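Local coordinates for protein putative dehydratase (Mesorhizobium loti, PDB 2POZ) that is of unknown function but belongs to the mandelate racemase branch of the enolase superfamily and probably acts as a lyase, perhaps a dehydratase, at residues A[125-130]-A[330-335]; A[129-134]-A[143-148]; A[153-158]-A[199-204]; A[158-163]-A[187-192]. All coordinates share one frame; numbering follows the deposited sequence.

Contact 1 (A[125-130]-A[330-335]); sequences RAYANG and IHEHYP
Asn129 and Glu332 meet through their side chains in the tight half of this contact, where strand 125-128 runs parallel to strand 331-333 and the first and last strands close the barrel. Asn129 ND2 gives Glu332 OE2 a nearly straight hydrogen bond (2.8 Å, 168° at the hydrogen), and the oxygen lies in the amide plane. With CG anti to the backbone N (chi1 -160°), Asn129 runs alongside Tyr334, its CB over the ring face, 3.8 Å from the centroid, and the amide and ring planes are stacked, 20° apart. Beside them glycine suits position 130, where phi is positive and a CB would collide with Tyr334. Tyr127 adds a flat ring surface: Glu332 CA sits over one face, 4.1 Å from the centroid, while Ile330 CG2 comes in at the edge, 3.7 Å from Tyr127 CD2. Four backbone hydrogen bonds lace the strands, among them Tyr127 N to His331 O (2.8 Å). On the other face small Ala126 suits a place beside an imidazole, its CB 3.7 Å from His331 CD2 at the ring edge.

The looser, partly exposed side is at Arg125, which lays one guanidinium face on Ile330 CD1, 3.8 Å from Arg125 NH1; its NH2 forms a salt bridge with Glu201. Lys157 NZ meets both Tyr127 OH and Glu332 OE2, and Val308 N binds Glu332 OE1; with Asn129, these donors imply a buried carboxylate fixed in both place and rotation.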
loop_
_atom_site.group_PDB
_atom_site.type_symbol
_atom_site.label_atom_id
_atom_site.label_comp_id
_atom_site.label_asym_id
_atom_site.label_seq_id
_atom_site.Cartn_x
_atom_site.Cartn_y
_atom_site.Cartn_z
ATOM N N ARG A 125 34.141 -19.155 -10.859
ATOM C CA ARG A 125 34.766 -18.037 -11.530
ATOM C C ARG A 125 34.751 -16.872 -10.539
ATOM O O ARG A 125 33.851 -16.768 -9.701
ATOM C CB ARG A 125 33.965 -17.673 -12.773
ATOM C CG ARG A 125 34.538 -16.522 -13.557
ATOM C CD ARG A 125 33.684 -16.245 -14.773
ATOM N NE ARG A 125 34.041 -14.971 -15.374
ATOM C CZ ARG A 125 33.179 -13.982 -15.570
ATOM N NH1 ARG A 125 31.911 -14.129 -15.209
ATOM N NH2 ARG A 125 33.587 -12.850 -16.124
ATOM N N ALA A 126 35.738 -15.993 -10.632
ATOM C CA ALA A 126 35.801 -14.863 -9.722
ATOM C C ALA A 126 36.082 -13.567 -10.452
ATOM O O ALA A 126 36.584 -13.579 -11.566
ATOM C CB ALA A 126 36.890 -15.100 -8.672
ATOM N N TYR A 127 35.733 -12.450 -9.825
ATOM C CA TYR A 127 36.032 -11.151 -10.396
ATOM C C TYR A 127 37.130 -10.601 -9.495
ATOM O O TYR A 127 37.275 -11.038 -8.355
ATOM C CB TYR A 127 34.796 -10.236 -10.413
ATOM C CG TYR A 127 34.217 -9.845 -9.072
ATOM C CD1 TYR A 127 34.802 -8.844 -8.296
ATOM C CD2 TYR A 127 33.045 -10.442 -8.598
ATOM C CE1 TYR A 127 34.230 -8.441 -7.081
ATOM C CE2 TYR A 127 32.466 -10.052 -7.387
ATOM C CZ TYR A 127 33.062 -9.053 -6.636
ATOM O OH TYR A 127 32.501 -8.678 -5.434
ATOM N N ALA A 128 37.920 -9.666 -10.003
ATOM C CA ALA A 128 38.995 -9.098 -9.206
ATOM C C ALA A 128 38.639 -7.739 -8.593
ATOM O O ALA A 128 37.986 -6.906 -9.220
ATOM C CB ALA A 128 40.269 -8.973 -10.067
ATOM N N ASN A 129 39.069 -7.538 -7.352
ATOM C CA ASN A 129 38.854 -6.281 -6.646
ATOM C C ASN A 129 40.221 -5.920 -6.058
ATOM O O ASN A 129 41.161 -6.722 -6.135
ATOM C CB ASN A 129 37.834 -6.460 -5.514
ATOM C CG ASN A 129 37.218 -5.146 -5.060
ATOM O OD1 ASN A 129 37.724 -4.067 -5.369
ATOM N ND2 ASN A 129 36.121 -5.234 -4.309
ATOM N N GLY A 130 40.330 -4.726 -5.482
ATOM C CA GLY A 130 41.577 -4.294 -4.867
ATOM C C GLY A 130 42.759 -4.052 -5.795
ATOM O O GLY A 130 43.902 -3.974 -5.338
ATOM N N ILE A 330 29.011 -15.413 -8.724
ATOM C CA ILE A 330 30.442 -15.257 -8.957
ATOM C C ILE A 330 31.168 -15.033 -7.621
ATOM O O ILE A 330 30.562 -14.588 -6.649
ATOM C CB ILE A 330 30.660 -14.052 -9.915
ATOM C CG1 ILE A 330 32.097 -13.999 -10.428
ATOM C CG2 ILE A 330 30.288 -12.764 -9.204
ATOM C CD1 ILE A 330 32.281 -12.980 -11.554
ATOM N N HIS A 331 32.461 -15.348 -7.589
ATOM C CA HIS A 331 33.296 -15.214 -6.389
ATOM C C HIS A 331 34.105 -13.899 -6.439
ATOM O O HIS A 331 34.403 -13.396 -7.521
ATOM C CB HIS A 331 34.250 -16.416 -6.331
ATOM C CG HIS A 331 35.198 -16.406 -5.171
ATOM N ND1 HIS A 331 34.905 -16.999 -3.961
ATOM C CD2 HIS A 331 36.458 -15.921 -5.054
ATOM C CE1 HIS A 331 35.944 -16.884 -3.152
ATOM N NE2 HIS A 331 36.901 -16.234 -3.791
ATOM N N GLU A 332 34.459 -13.357 -5.273
ATOM C CA GLU A 332 35.246 -12.118 -5.196
ATOM C C GLU A 332 36.662 -12.362 -4.658
ATOM O O GLU A 332 36.838 -13.014 -3.632
ATOM C CB GLU A 332 34.547 -11.090 -4.296
ATOM C CG GLU A 332 35.370 -9.815 -4.069
ATOM C CD GLU A 332 34.662 -8.797 -3.190
ATOM O OE1 GLU A 332 34.029 -9.216 -2.193
ATOM O OE2 GLU A 332 34.752 -7.582 -3.482
ATOM N N HIS A 333 37.669 -11.818 -5.339
ATOM C CA HIS A 333 39.056 -11.995 -4.908
ATOM C C HIS A 333 39.867 -10.690 -5.006
ATOM O O HIS A 333 39.625 -9.870 -5.895
ATOM C CB HIS A 333 39.707 -13.093 -5.755
ATOM C CG HIS A 333 41.069 -13.500 -5.281
ATOM N ND1 HIS A 333 41.315 -13.917 -3.991
ATOM C CD2 HIS A 333 42.254 -13.573 -5.932
ATOM C CE1 HIS A 333 42.592 -14.230 -3.867
ATOM N NE2 HIS A 333 43.184 -14.029 -5.029
ATOM N N TYR A 334 40.802 -10.506 -4.074
ATOM C CA TYR A 334 41.676 -9.326 -4.027
ATOM C C TYR A 334 43.116 -9.839 -4.153
ATOM O O TYR A 334 43.876 -9.816 -3.184
ATOM C CB TYR A 334 41.548 -8.593 -2.682
ATOM C CG TYR A 334 40.199 -7.973 -2.383
ATOM C CD1 TYR A 334 40.044 -6.587 -2.323
ATOM C CD2 TYR A 334 39.086 -8.771 -2.112
ATOM C CE1 TYR A 334 38.810 -6.008 -1.994
ATOM C CE2 TYR A 334 37.850 -8.205 -1.786
ATOM C CZ TYR A 334 37.721 -6.824 -1.726
ATOM O OH TYR A 334 36.505 -6.268 -1.378
ATOM N N PRO A 335 43.511 -10.300 -5.347
ATOM C CA PRO A 335 44.872 -10.815 -5.528
ATOM C C PRO A 335 46.025 -9.882 -5.123
ATOM O O PRO A 335 47.028 -10.342 -4.586
ATOM C CB PRO A 335 44.898 -11.197 -7.015
ATOM C CG PRO A 335 43.951 -10.225 -7.630
ATOM C CD PRO A 335 42.806 -10.205 -6.638
#

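Contact 2 (A[129-134]-A[143-148]); sequences NGWYGA and RAVERP
Trp131 packs its indole against Ala144, Val145 and Pro148, and these apolar contacts dominate. Ala144 CB lies at the ring edge, 3.6 Å from Trp131 CE3; the small residue lets the helix backbone come close. The Val145 side chain lies alongside the indole, CG1 3.6 Å from Trp131 CZ3, and the Pro148 ring crosses at about a right angle, its CG 3.9 Å from Trp131 CG. The edge of the Tyr132 ring, at CD2, points at the centre of one indole face, and Pro148 CG lies over the opposite face.

The polar links are few. A water donates to Trp131 O (2.8 Å) and to Ala144 O (2.6 Å), bridging the backbones. Tyr132 OH donates to Asn129 OD1, in the carbonyl plane, which braces the turn.

Were Trp131 replaced by an alanine, a gap would probably open beside Val145 and Pro148, and the Tyr132 ring would lose its support. The arrangement is that of a beta-alpha unit of a TIM-type barrel, in which the loop after strand 123-128 packs against the helical segments that follow.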
loop_
_atom_site.group_PDB
_atom_site.type_symbol
_atom_site.label_atom_id
_atom_site.label_comp_id
_atom_site.label_asym_id
_atom_site.label_seq_id
_atom_site.Cartn_x
_atom_site.Cartn_y
_atom_site.Cartn_z
ATOM N N ASN A 129 39.069 -7.538 -7.352
ATOM C CA ASN A 129 38.854 -6.281 -6.646
ATOM C C ASN A 129 40.221 -5.920 -6.058
ATOM O O ASN A 129 41.161 -6.722 -6.135
ATOM C CB ASN A 129 37.834 -6.460 -5.514
ATOM C CG ASN A 129 37.218 -5.146 -5.060
ATOM O OD1 ASN A 129 37.724 -4.067 -5.369
ATOM N ND2 ASN A 129 36.121 -5.234 -4.309
ATOM N N GLY A 130 40.330 -4.726 -5.482
ATOM C CA GLY A 130 41.577 -4.294 -4.867
ATOM C C GLY A 130 42.759 -4.052 -5.795
ATOM O O GLY A 130 43.902 -3.974 -5.338
ATOM N N TRP A 131 42.497 -3.911 -7.088
ATOM C CA TRP A 131 43.568 -3.699 -8.065
ATOM C C TRP A 131 43.801 -2.226 -8.405
ATOM O O TRP A 131 44.630 -1.915 -9.257
ATOM C CB TRP A 131 43.241 -4.454 -9.357
ATOM C CG TRP A 131 41.821 -4.219 -9.843
ATOM C CD1 TRP A 131 40.702 -4.908 -9.468
ATOM C CD2 TRP A 131 41.376 -3.192 -10.739
ATOM N NE1 TRP A 131 39.589 -4.374 -10.073
ATOM C CE2 TRP A 131 39.972 -3.319 -10.856
ATOM C CE3 TRP A 131 42.025 -2.173 -11.454
ATOM C CZ2 TRP A 131 39.203 -2.465 -11.657
ATOM C CZ3 TRP A 131 41.258 -1.325 -12.251
ATOM C CH2 TRP A 131 39.862 -1.477 -12.343
ATOM N N TYR A 132 43.085 -1.326 -7.731
ATOM C CA TYR A 132 43.185 0.114 -8.001
ATOM C C TYR A 132 43.487 0.920 -6.733
ATOM O O TYR A 132 43.109 2.086 -6.621
ATOM C CB TYR A 132 41.860 0.586 -8.609
ATOM C CG TYR A 132 40.672 0.172 -7.774
ATOM C CD1 TYR A 132 40.161 1.013 -6.785
ATOM C CD2 TYR A 132 40.123 -1.108 -7.903
ATOM C CE1 TYR A 132 39.136 0.587 -5.935
ATOM C CE2 TYR A 132 39.103 -1.543 -7.058
ATOM C CZ TYR A 132 38.616 -0.693 -6.075
ATOM O OH TYR A 132 37.627 -1.123 -5.217
ATOM N N GLY A 133 44.189 0.291 -5.799
ATOM C CA GLY A 133 44.518 0.918 -4.530
ATOM C C GLY A 133 45.108 2.316 -4.510
ATOM O O GLY A 133 44.908 3.047 -3.536
ATOM N N ALA A 134 45.830 2.702 -5.559
ATOM C CA ALA A 134 46.441 4.029 -5.607
ATOM C C ALA A 134 45.951 4.848 -6.795
ATOM O O ALA A 134 46.393 5.976 -7.003
ATOM C CB ALA A 134 47.977 3.898 -5.662
ATOM N N ARG A 143 45.670 2.137 -16.392
ATOM C CA ARG A 143 46.875 1.329 -16.213
ATOM C C ARG A 143 46.632 0.205 -15.210
ATOM O O ARG A 143 47.182 -0.878 -15.341
ATOM C CB ARG A 143 48.044 2.177 -15.682
ATOM C CG ARG A 143 48.598 3.233 -16.628
ATOM C CD ARG A 143 49.201 2.618 -17.887
ATOM N NE ARG A 143 49.964 1.396 -17.629
ATOM C CZ ARG A 143 51.073 1.313 -16.891
ATOM N NH1 ARG A 143 51.597 2.384 -16.307
ATOM N NH2 ARG A 143 51.662 0.134 -16.736
ATOM N N ALA A 144 45.817 0.483 -14.201
ATOM C CA ALA A 144 45.532 -0.488 -13.150
ATOM C C ALA A 144 44.835 -1.777 -13.590
ATOM O O ALA A 144 44.981 -2.805 -12.925
ATOM C CB ALA A 144 44.727 0.181 -12.043
ATOM N N VAL A 145 44.079 -1.742 -14.690
ATOM C CA VAL A 145 43.378 -2.953 -15.143
ATOM C C VAL A 145 44.339 -3.996 -15.712
ATOM O O VAL A 145 44.033 -5.191 -15.739
ATOM C CB VAL A 145 42.321 -2.654 -16.245
ATOM C CG1 VAL A 145 41.403 -1.510 -15.811
ATOM C CG2 VAL A 145 43.011 -2.334 -17.570
ATOM N N GLU A 146 45.504 -3.540 -16.158
ATOM C CA GLU A 146 46.494 -4.427 -16.758
ATOM C C GLU A 146 46.883 -5.665 -15.950
ATOM O O GLU A 146 46.880 -6.774 -16.485
ATOM C CB GLU A 146 47.751 -3.630 -17.112
ATOM C CG GLU A 146 47.593 -2.745 -18.343
ATOM C CD GLU A 146 48.700 -1.710 -18.449
ATOM O OE1 GLU A 146 49.859 -2.042 -18.111
ATOM O OE2 GLU A 146 48.411 -0.569 -18.871
ATOM N N ARG A 147 47.218 -5.496 -14.673
ATOM C CA ARG A 147 47.616 -6.651 -13.874
ATOM C C ARG A 147 46.509 -7.706 -13.719
ATOM O O ARG A 147 46.706 -8.876 -14.065
ATOM C CB ARG A 147 48.119 -6.213 -12.493
ATOM C CG ARG A 147 48.557 -7.382 -11.623
ATOM C CD ARG A 147 49.031 -6.937 -10.251
ATOM N NE ARG A 147 48.954 -8.027 -9.277
ATOM C CZ ARG A 147 47.820 -8.606 -8.883
ATOM N NH1 ARG A 147 46.653 -8.205 -9.376
ATOM N NH2 ARG A 147 47.852 -9.590 -7.995
ATOM N N PRO A 148 45.331 -7.317 -13.197
ATOM C CA PRO A 148 44.301 -8.354 -13.068
ATOM C C PRO A 148 43.946 -9.032 -14.397
ATOM O O PRO A 148 43.734 -10.243 -14.443
ATOM C CB PRO A 148 43.120 -7.604 -12.434
ATOM C CG PRO A 148 43.333 -6.183 -12.866
ATOM C CD PRO A 148 44.836 -6.022 -12.703
HETATM O O HOH W 1 46.653 -3.028 -10.914
#

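Contact 3 (A[153-158]-A[199-204]); sequences YGALKF and EIELMV
Neighbouring parallel strands of the enolase-type barrel meet here, Ala155 pairing with Glu201 and Phe158 with Val204, the two ends of a beta-alpha-beta crossover. The strand axes are 17° apart and 4.7 Å from each other at closest approach. Hydrogen bonds alternate up the ladder, from Glu201 N to Gly154 O, Leu156 N to Glu201 O, Met203 N to Leu156 O (2.8 Å) and Phe158 N to Met203 O.

Side chains sort by face. On one, Met203, present as selenomethionine, bends at chi2 (70°) to bring CE within 4.0 Å of Ala155 CB. The aliphatic part of Lys157 crosses it, CG 3.7 Å from Met203 CB, before NZ goes on to Glu231. On the other face Leu156 CB meets Leu202 CD2 at 4.2 Å, and Phe158 CZ meets Val204 CG2 at 4.2 Å; Ile200, just before the strand, adds CG2 against Leu156 CG.

That apolar layer is roofed by helix 146-150 over Leu156 and Ile200 and by helix 179-196 over Phe158 and Leu202, with strands 123-128 and 227-231 on the outer flanks of the pair.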
loop_
_atom_site.group_PDB
_atom_site.type_symbol
_atom_site.label_atom_id
_atom_site.label_comp_id
_atom_site.label_asym_id
_atom_site.label_seq_id
_atom_site.Cartn_x
_atom_site.Cartn_y
_atom_site.Cartn_z
ATOM N N TYR A 153 41.477 -12.576 -15.282
ATOM C CA TYR A 153 40.142 -12.221 -14.801
ATOM C C TYR A 153 39.284 -11.723 -15.957
ATOM O O TYR A 153 39.753 -10.961 -16.807
ATOM C CB TYR A 153 40.240 -11.137 -13.715
ATOM C CG TYR A 153 40.798 -11.657 -12.415
ATOM C CD1 TYR A 153 39.983 -12.336 -11.510
ATOM C CD2 TYR A 153 42.158 -11.542 -12.121
ATOM C CE1 TYR A 153 40.504 -12.896 -10.353
ATOM C CE2 TYR A 153 42.694 -12.101 -10.960
ATOM C CZ TYR A 153 41.859 -12.779 -10.088
ATOM O OH TYR A 153 42.384 -13.381 -8.974
ATOM N N GLY A 154 38.028 -12.160 -15.992
ATOM C CA GLY A 154 37.123 -11.730 -17.043
ATOM C C GLY A 154 36.133 -10.724 -16.489
ATOM O O GLY A 154 35.198 -10.302 -17.170
ATOM N N ALA A 155 36.344 -10.334 -15.237
ATOM C CA ALA A 155 35.463 -9.386 -14.577
ATOM C C ALA A 155 36.225 -8.604 -13.511
ATOM O O ALA A 155 37.061 -9.153 -12.788
ATOM C CB ALA A 155 34.283 -10.128 -13.957
ATOM N N LEU A 156 35.924 -7.316 -13.419
ATOM C CA LEU A 156 36.591 -6.436 -12.470
ATOM C C LEU A 156 35.604 -5.547 -11.721
ATOM O O LEU A 156 34.656 -5.026 -12.313
ATOM C CB LEU A 156 37.577 -5.521 -13.213
ATOM C CG LEU A 156 38.626 -6.128 -14.146
ATOM C CD1 LEU A 156 39.267 -5.004 -14.958
ATOM C CD2 LEU A 156 39.678 -6.887 -13.347
ATOM N N LYS A 157 35.824 -5.379 -10.421
ATOM C CA LYS A 157 34.981 -4.491 -9.627
ATOM C C LYS A 157 35.852 -3.356 -9.110
ATOM O O LYS A 157 37.013 -3.572 -8.756
ATOM C CB LYS A 157 34.345 -5.208 -8.425
ATOM C CG LYS A 157 33.337 -4.299 -7.700
ATOM C CD LYS A 157 32.511 -5.020 -6.633
ATOM C CE LYS A 157 33.202 -5.033 -5.282
ATOM N NZ LYS A 157 32.388 -5.800 -4.281
ATOM N N PHE A 158 35.299 -2.147 -9.065
ATOM C CA PHE A 158 36.059 -1.008 -8.567
ATOM C C PHE A 158 35.171 0.107 -8.030
ATOM O O PHE A 158 34.005 0.228 -8.399
ATOM C CB PHE A 158 36.996 -0.470 -9.664
ATOM C CG PHE A 158 36.285 0.002 -10.902
ATOM C CD1 PHE A 158 36.196 1.357 -11.193
ATOM C CD2 PHE A 158 35.715 -0.913 -11.787
ATOM C CE1 PHE A 158 35.547 1.804 -12.350
ATOM C CE2 PHE A 158 35.065 -0.478 -12.943
ATOM C CZ PHE A 158 34.983 0.885 -13.226
ATOM N N GLU A 199 34.749 -6.874 -23.852
ATOM C CA GLU A 199 34.489 -8.215 -23.350
ATOM C C GLU A 199 34.600 -8.418 -21.841
ATOM O O GLU A 199 34.151 -9.435 -21.318
ATOM C CB GLU A 199 35.402 -9.205 -24.071
ATOM C CG GLU A 199 35.279 -9.124 -25.582
ATOM C CD GLU A 199 36.090 -10.189 -26.294
ATOM O OE1 GLU A 199 35.876 -11.388 -26.010
ATOM O OE2 GLU A 199 36.937 -9.827 -27.143
ATOM N N ILE A 200 35.182 -7.456 -21.137
ATOM C CA ILE A 200 35.332 -7.584 -19.695
ATOM C C ILE A 200 34.098 -7.084 -18.945
ATOM O O ILE A 200 33.566 -6.013 -19.244
ATOM C CB ILE A 200 36.580 -6.811 -19.202
ATOM C CG1 ILE A 200 37.841 -7.396 -19.847
ATOM C CG2 ILE A 200 36.670 -6.868 -17.679
ATOM C CD1 ILE A 200 38.115 -8.856 -19.493
ATOM N N GLU A 201 33.637 -7.871 -17.980
ATOM C CA GLU A 201 32.479 -7.484 -17.187
ATOM C C GLU A 201 32.966 -6.511 -16.122
ATOM O O GLU A 201 33.962 -6.761 -15.448
ATOM C CB GLU A 201 31.846 -8.711 -16.520
ATOM C CG GLU A 201 31.537 -9.840 -17.487
ATOM C CD GLU A 201 30.824 -11.009 -16.827
ATOM O OE1 GLU A 201 31.254 -11.441 -15.733
ATOM O OE2 GLU A 201 29.839 -11.506 -17.415
ATOM N N LEU A 202 32.268 -5.395 -15.976
ATOM C CA LEU A 202 32.657 -4.402 -14.992
ATOM C C LEU A 202 31.585 -4.208 -13.925
ATOM O O LEU A 202 30.406 -4.050 -14.232
ATOM C CB LEU A 202 32.938 -3.065 -15.680
ATOM C CG LEU A 202 34.044 -3.080 -16.740
ATOM C CD1 LEU A 202 34.199 -1.683 -17.324
ATOM C CD2 LEU A 202 35.350 -3.552 -16.120
HETATM N N MSE A 203 32.006 -4.231 -12.670
HETATM C CA MSE A 203 31.085 -4.012 -11.565
HETATM C C MSE A 203 31.501 -2.698 -10.915
HETATM O O MSE A 203 32.678 -2.473 -10.639
HETATM C CB MSE A 203 31.166 -5.147 -10.536
HETATM C CG MSE A 203 30.605 -6.487 -11.000
HETATM SE SE MSE A 203 31.671 -7.380 -12.374
HETATM C CE MSE A 203 30.816 -9.130 -12.314
ATOM N N VAL A 204 30.535 -1.822 -10.689
ATOM C CA VAL A 204 30.819 -0.539 -10.072
ATOM C C VAL A 204 30.276 -0.502 -8.643
ATOM O O VAL A 204 29.063 -0.579 -8.419
ATOM C CB VAL A 204 30.198 0.617 -10.896
ATOM C CG1 VAL A 204 30.280 1.920 -10.123
ATOM C CG2 VAL A 204 30.940 0.758 -12.219
#

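Contact 4 (A[158-163]-A[187-192]); sequences FYPLAQ and RRVKAV
Arg188 reaches from helix 179-196 to the carbonyls of Pro160 and Ala162, tying the loop after strand 155-158 to the helix of the same beta-alpha-beta unit of the barrel. Its chain is extended from CG to NE, which delivers the guanidinium edge-on to both oxygens. Arg188 NH1 is shared, 2.8 Å from Pro160 O and 2.8 Å from Ala162 O. It approaches the first from above the carbonyl plane, but meets the second in plane, on a lone pair. An arginine suits the place because its planar fan of N-H groups can reach two loop carbonyls at once.

Below this polar grip lies an apolar layer. Pro160, rigid and without an N-H to satisfy, puts CB 3.7 Å from Val189 CG2. With CG between its backbone N and carbonyl carbon (chi1 60°), the Phe158 ring lies against the helix, where Val192 CG2 rests over one face, 4.0 Å from the centroid. Val189 CA, 3.9 Å from Phe158 CE1, lies at the edge of that ring.

Farther out, Phe141 of helix 138-144 touches both Phe158 and Arg188, and Asp136 OD1 holds the guanidinium by a salt bridge. A leucine in place of Arg188 would probably leave the Pro160 and Ala162 carbonyls without their donors and Asp136 without its charged mate, and let the loop shift. The nitrogen that meets Asp136 is Arg188 NH2, which also donates to Ala162 O at 3.0 Å.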
loop_
_atom_site.group_PDB
_atom_site.type_symbol
_atom_site.label_atom_id
_atom_site.label_comp_id
_atom_site.label_asym_id
_atom_site.label_seq_id
_atom_site.Cartn_x
_atom_site.Cartn_y
_atom_site.Cartn_z
ATOM N N PHE A 158 35.299 -2.147 -9.065
ATOM C CA PHE A 158 36.059 -1.008 -8.567
ATOM C C PHE A 158 35.171 0.107 -8.030
ATOM O O PHE A 158 34.005 0.228 -8.399
ATOM C CB PHE A 158 36.996 -0.470 -9.664
ATOM C CG PHE A 158 36.285 0.002 -10.902
ATOM C CD1 PHE A 158 36.196 1.357 -11.193
ATOM C CD2 PHE A 158 35.715 -0.913 -11.787
ATOM C CE1 PHE A 158 35.547 1.804 -12.350
ATOM C CE2 PHE A 158 35.065 -0.478 -12.943
ATOM C CZ PHE A 158 34.983 0.885 -13.226
ATOM N N TYR A 159 35.748 0.903 -7.136
ATOM C CA TYR A 159 35.080 2.035 -6.496
ATOM C C TYR A 159 35.619 3.274 -7.212
ATOM O O TYR A 159 36.793 3.612 -7.076
ATOM C CB TYR A 159 35.461 2.048 -5.008
ATOM C CG TYR A 159 34.923 3.210 -4.207
ATOM C CD1 TYR A 159 33.554 3.341 -3.950
ATOM C CD2 TYR A 159 35.789 4.173 -3.681
ATOM C CE1 TYR A 159 33.058 4.400 -3.186
ATOM C CE2 TYR A 159 35.307 5.237 -2.914
ATOM C CZ TYR A 159 33.940 5.340 -2.669
ATOM O OH TYR A 159 33.471 6.368 -1.888
ATOM N N PRO A 160 34.771 3.969 -7.985
ATOM C CA PRO A 160 35.215 5.158 -8.718
ATOM C C PRO A 160 35.017 6.503 -8.037
ATOM O O PRO A 160 35.304 7.545 -8.632
ATOM C CB PRO A 160 34.397 5.071 -9.993
ATOM C CG PRO A 160 33.046 4.663 -9.445
ATOM C CD PRO A 160 33.414 3.572 -8.415
ATOM N N LEU A 161 34.545 6.496 -6.795
ATOM C CA LEU A 161 34.275 7.747 -6.096
ATOM C C LEU A 161 35.325 8.216 -5.084
ATOM O O LEU A 161 35.085 9.175 -4.352
ATOM C CB LEU A 161 32.900 7.648 -5.403
ATOM C CG LEU A 161 31.715 7.142 -6.243
ATOM C CD1 LEU A 161 30.435 7.099 -5.388
ATOM C CD2 LEU A 161 31.517 8.055 -7.466
ATOM N N ALA A 162 36.488 7.570 -5.037
ATOM C CA ALA A 162 37.514 7.965 -4.061
ATOM C C ALA A 162 38.082 9.362 -4.328
ATOM O O ALA A 162 38.277 9.759 -5.477
ATOM C CB ALA A 162 38.648 6.939 -4.031
ATOM N N GLN A 163 38.342 10.098 -3.254
ATOM C CA GLN A 163 38.889 11.440 -3.361
ATOM C C GLN A 163 40.275 11.467 -2.710
ATOM O O GLN A 163 40.472 10.896 -1.641
ATOM C CB GLN A 163 38.008 12.461 -2.629
ATOM C CG GLN A 163 36.515 12.176 -2.574
ATOM C CD GLN A 163 35.814 12.358 -3.904
ATOM O OE1 GLN A 163 36.209 13.190 -4.728
ATOM N NE2 GLN A 163 34.748 11.591 -4.112
ATOM N N ARG A 187 34.827 9.673 -15.768
ATOM C CA ARG A 187 35.990 9.434 -16.616
ATOM C C ARG A 187 36.762 8.211 -16.143
ATOM O O ARG A 187 37.343 7.492 -16.953
ATOM C CB ARG A 187 36.913 10.662 -16.630
ATOM C CG ARG A 187 36.279 11.891 -17.277
ATOM C CD ARG A 187 35.965 11.643 -18.746
ATOM N NE ARG A 187 35.097 12.678 -19.310
ATOM C CZ ARG A 187 34.638 12.682 -20.558
ATOM N NH1 ARG A 187 34.962 11.704 -21.395
ATOM N NH2 ARG A 187 33.841 13.661 -20.967
ATOM N N ARG A 188 36.769 7.973 -14.833
ATOM C CA ARG A 188 37.460 6.812 -14.292
ATOM C C ARG A 188 36.777 5.536 -14.784
ATOM O O ARG A 188 37.443 4.579 -15.184
ATOM C CB ARG A 188 37.448 6.834 -12.761
ATOM C CG ARG A 188 38.369 7.856 -12.112
ATOM C CD ARG A 188 38.114 7.887 -10.609
ATOM N NE ARG A 188 39.078 8.699 -9.873
ATOM C CZ ARG A 188 38.866 9.175 -8.650
ATOM N NH1 ARG A 188 37.714 8.921 -8.038
ATOM N NH2 ARG A 188 39.807 9.886 -8.028
ATOM N N VAL A 189 35.445 5.521 -14.749
ATOM C CA VAL A 189 34.703 4.349 -15.203
ATOM C C VAL A 189 34.938 4.144 -16.705
ATOM O O VAL A 189 35.165 3.020 -17.163
ATOM C CB VAL A 189 33.176 4.498 -14.921
ATOM C CG1 VAL A 189 32.431 3.262 -15.402
ATOM C CG2 VAL A 189 32.941 4.687 -13.426
ATOM N N LYS A 190 34.903 5.234 -17.463
ATOM C CA LYS A 190 35.118 5.166 -18.903
ATOM C C LYS A 190 36.536 4.710 -19.236
ATOM O O LYS A 190 36.736 3.961 -20.187
ATOM C CB LYS A 190 34.841 6.527 -19.550
ATOM C CG LYS A 190 35.011 6.531 -21.074
ATOM C CD LYS A 190 34.566 7.857 -21.677
ATOM C CE LYS A 190 34.570 7.809 -23.200
ATOM N NZ LYS A 190 35.950 7.669 -23.749
ATOM N N ALA A 191 37.518 5.154 -18.455
ATOM C CA ALA A 191 38.901 4.756 -18.688
ATOM C C ALA A 191 39.051 3.247 -18.478
ATOM O O ALA A 191 39.792 2.585 -19.205
ATOM C CB ALA A 191 39.837 5.509 -17.754
ATOM N N VAL A 192 38.347 2.708 -17.484
ATOM C CA VAL A 192 38.406 1.275 -17.213
ATOM C C VAL A 192 37.789 0.492 -18.371
ATOM O O VAL A 192 38.342 -0.522 -18.805
ATOM C CB VAL A 192 37.672 0.909 -15.891
ATOM C CG1 VAL A 192 37.564 -0.605 -15.745
ATOM C CG2 VAL A 192 38.436 1.474 -14.705
#

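In the fold
From the N terminus, strand 123-128 opens contact 1, which closes only some 200 residues later at strand 331-333 and joins the first and last strands of the barrel. The other three all close within that span. Contact 2 starts from the same stretch, sharing Asn129 and Gly130, and closes a short loop onto helices 138-144 and 146-150. It is complete before contact 3 begins, so those two lie in series. Contact 3 spans helix 179-196 between neighbouring strands; contact 4 shares Phe158 with it and closes within it, binding that helix to the connecting loop. Strand 155-158 also pairs with strand 123-128, so contacts 1 and 3 lie side by side in the barrel wall.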